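Local coordinates for protein Adp-ribosyltransferase (Staphylococcus aureus, PDB 1OJQ) that transfers an ADP-ribose group from NAD(+) onto a target protein, as a mono-ADP-ribosyltransferase of the C3 exoenzyme family, at residues N134-T139 and L183-E188. Residues are numbered along the deposited sequence; the frame is centred on the assembly and turned at random.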
loop_
_atom_site.group_PDB
_atom_site.type_symbol
_atom_site.label_atom_id
_atom_site.label_comp_id
_atom_site.label_asym_id
_atom_site.label_seq_id
_atom_site.Cartn_x
_atom_site.Cartn_y
_atom_site.Cartn_z
ATOM N N ASN A 134 6.615 -7.833 -4.327
ATOM C CA ASN A 134 6.696 -8.222 -5.728
ATOM C C ASN A 134 5.347 -8.214 -6.425
ATOM O O ASN A 134 5.297 -8.164 -7.666
ATOM C CB ASN A 134 7.349 -9.607 -5.835
ATOM C CG ASN A 134 8.851 -9.403 -5.642
ATOM O OD1 ASN A 134 9.399 -8.471 -6.225
ATOM N ND2 ASN A 134 9.453 -10.241 -4.819
ATOM N N GLY A 135 4.276 -8.280 -5.633
ATOM C CA GLY A 135 2.961 -8.071 -6.228
ATOM C C GLY A 135 2.725 -6.567 -6.364
ATOM O O GLY A 135 3.671 -5.799 -6.212
ATOM N N TYR A 136 1.487 -6.203 -6.656
ATOM C CA TYR A 136 1.075 -4.798 -6.660
ATOM C C TYR A 136 0.851 -4.330 -5.227
ATOM O O TYR A 136 0.709 -5.161 -4.330
ATOM C CB TYR A 136 -0.202 -4.600 -7.502
ATOM C CG TYR A 136 0.103 -4.925 -8.961
ATOM C CD1 TYR A 136 0.557 -3.976 -9.861
ATOM C CD2 TYR A 136 -0.091 -6.231 -9.412
ATOM C CE1 TYR A 136 0.825 -4.304 -11.196
ATOM C CE2 TYR A 136 0.182 -6.568 -10.723
ATOM C CZ TYR A 136 0.637 -5.612 -11.605
ATOM O OH TYR A 136 0.889 -5.993 -12.903
ATOM N N SER A 137 0.819 -3.017 -4.976
ATOM C CA SER A 137 0.579 -2.557 -3.606
ATOM C C SER A 137 -0.689 -1.710 -3.557
ATOM O O SER A 137 -0.799 -0.692 -4.266
ATOM C CB SER A 137 1.746 -1.712 -3.115
ATOM O OG SER A 137 2.938 -2.474 -2.985
ATOM N N SER A 138 -1.627 -2.129 -2.729
ATOM C CA SER A 138 -2.881 -1.402 -2.563
ATOM C C SER A 138 -2.777 -0.476 -1.360
ATOM O O SER A 138 -2.454 -0.964 -0.286
ATOM C CB SER A 138 -4.044 -2.379 -2.370
ATOM O OG SER A 138 -4.109 -3.247 -3.502
ATOM N N THR A 139 -3.036 0.806 -1.529
ATOM C CA THR A 139 -2.864 1.810 -0.492
ATOM C C THR A 139 -4.061 2.743 -0.542
ATOM O O THR A 139 -4.886 2.571 -1.448
ATOM C CB THR A 139 -1.582 2.651 -0.684
ATOM O OG1 THR A 139 -1.748 3.528 -1.821
ATOM C CG2 THR A 139 -0.382 1.761 -0.987
ATOM N N LEU A 183 -0.277 1.022 -6.527
ATOM C CA LEU A 183 1.119 1.235 -6.908
ATOM C C LEU A 183 1.676 0.083 -7.732
ATOM O O LEU A 183 1.214 -1.058 -7.610
ATOM C CB LEU A 183 1.990 1.431 -5.646
ATOM C CG LEU A 183 1.487 2.488 -4.643
ATOM C CD1 LEU A 183 2.375 2.539 -3.404
ATOM C CD2 LEU A 183 1.394 3.832 -5.345
ATOM N N PRO A 184 2.668 0.338 -8.575
ATOM C CA PRO A 184 3.281 -0.674 -9.410
ATOM C C PRO A 184 3.791 -1.867 -8.610
ATOM O O PRO A 184 4.192 -1.751 -7.452
ATOM C CB PRO A 184 4.531 0.024 -9.971
ATOM C CG PRO A 184 4.183 1.469 -9.951
ATOM C CD PRO A 184 3.259 1.672 -8.787
ATOM N N ARG A 185 3.795 -3.001 -9.290
ATOM C CA ARG A 185 4.458 -4.175 -8.730
ATOM C C ARG A 185 5.931 -3.842 -8.525
ATOM O O ARG A 185 6.533 -3.079 -9.271
ATOM C CB ARG A 185 4.266 -5.397 -9.613
ATOM C CG ARG A 185 4.903 -5.283 -11.006
ATOM C CD ARG A 185 4.424 -6.472 -11.838
ATOM N NE ARG A 185 4.995 -6.489 -13.175
ATOM C CZ ARG A 185 6.058 -7.203 -13.510
ATOM N NH1 ARG A 185 6.659 -7.955 -12.585
ATOM N NH2 ARG A 185 6.529 -7.177 -14.747
ATOM N N GLY A 186 6.514 -4.417 -7.471
ATOM C CA GLY A 186 7.936 -4.207 -7.241
ATOM C C GLY A 186 8.212 -2.886 -6.534
ATOM O O GLY A 186 9.320 -2.341 -6.588
ATOM N N THR A 187 7.193 -2.366 -5.855
ATOM C CA THR A 187 7.357 -1.159 -5.051
ATOM C C THR A 187 8.334 -1.432 -3.915
ATOM O O THR A 187 8.269 -2.456 -3.248
ATOM C CB THR A 187 5.996 -0.657 -4.518
ATOM O OG1 THR A 187 5.260 -0.046 -5.599
ATOM C CG2 THR A 187 6.162 0.421 -3.462
ATOM N N GLU A 188 9.245 -0.478 -3.706
ATOM C CA GLU A 188 10.169 -0.564 -2.588
ATOM C C GLU A 188 9.997 0.631 -1.668
ATOM O O GLU A 188 9.837 1.743 -2.182
ATOM C CB GLU A 188 11.623 -0.561 -3.073
ATOM C CG GLU A 188 11.924 -1.711 -4.024
ATOM C CD GLU A 188 13.308 -1.500 -4.640
ATOM O OE1 GLU A 188 13.442 -0.566 -5.465
ATOM O OE2 GLU A 188 14.199 -2.286 -4.263
HETATM O O HOH W 1 7.064 -7.662 -9.735
HETATM O O HOH W 2 4.121 -3.204 -5.260
#
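Two antiparallel chain segments, Asn134–Thr139 and Leu183–Glu188, run in opposite directions between the two beta sheets of the ADP-ribosyltransferase fold, next to the NAD(+) site. Ser137 and Leu183 form a hydrogen-bonded pair: Leu183 N gives a nearly straight bond, in the carbonyl plane, to Ser137 O (2.9 Å), while the return bond from Ser137 N to Leu183 O is weak. On the face carrying these two side chains, Thr139 CG2 meets Leu183 CD1 at 3.7 Å.

Beyond the pair regular strand bonding gives way to loop, but the backbones stay close, and a water between them adds to the direct bonds. It donates to Gly135 O and Pro184 O and accepts from Ser137 OG and, at longer range, Thr187 N. Thr187 OG1 also donates to Pro184 O (2.7 Å), closing the turn at Gly186. Gly135 O further receives a short CA-H contact from Arg185 (3.1 Å to CA) and a weak bond from Gly186 N.

Arg185 CB sits over the centre of one face of the Tyr136 ring, 4.0 Å from its centroid, in a CH-pi contact. Arg185 CG lies between its backbone N and carbonyl carbon (chi1 64°), and from there the chain, extended from CG to NE, crosses the ring obliquely, bringing CD within 3.7 Å of Tyr136 OH. A second water links Arg185 NH1 to Asn134 O.

Asp69 of helix 59-73 receives both polar ends, a salt bridge from Arg185 NE and a hydrogen bond from Tyr136 OH, and the tyrosine also packs on helix 41-49. Strands 130-133 and 187-196 belong to the five-stranded sheet, 137-140 and 180-183 to the three-stranded one; the NAD(+)-binding Glu133 accepts a bond from Gly135 N at this junction.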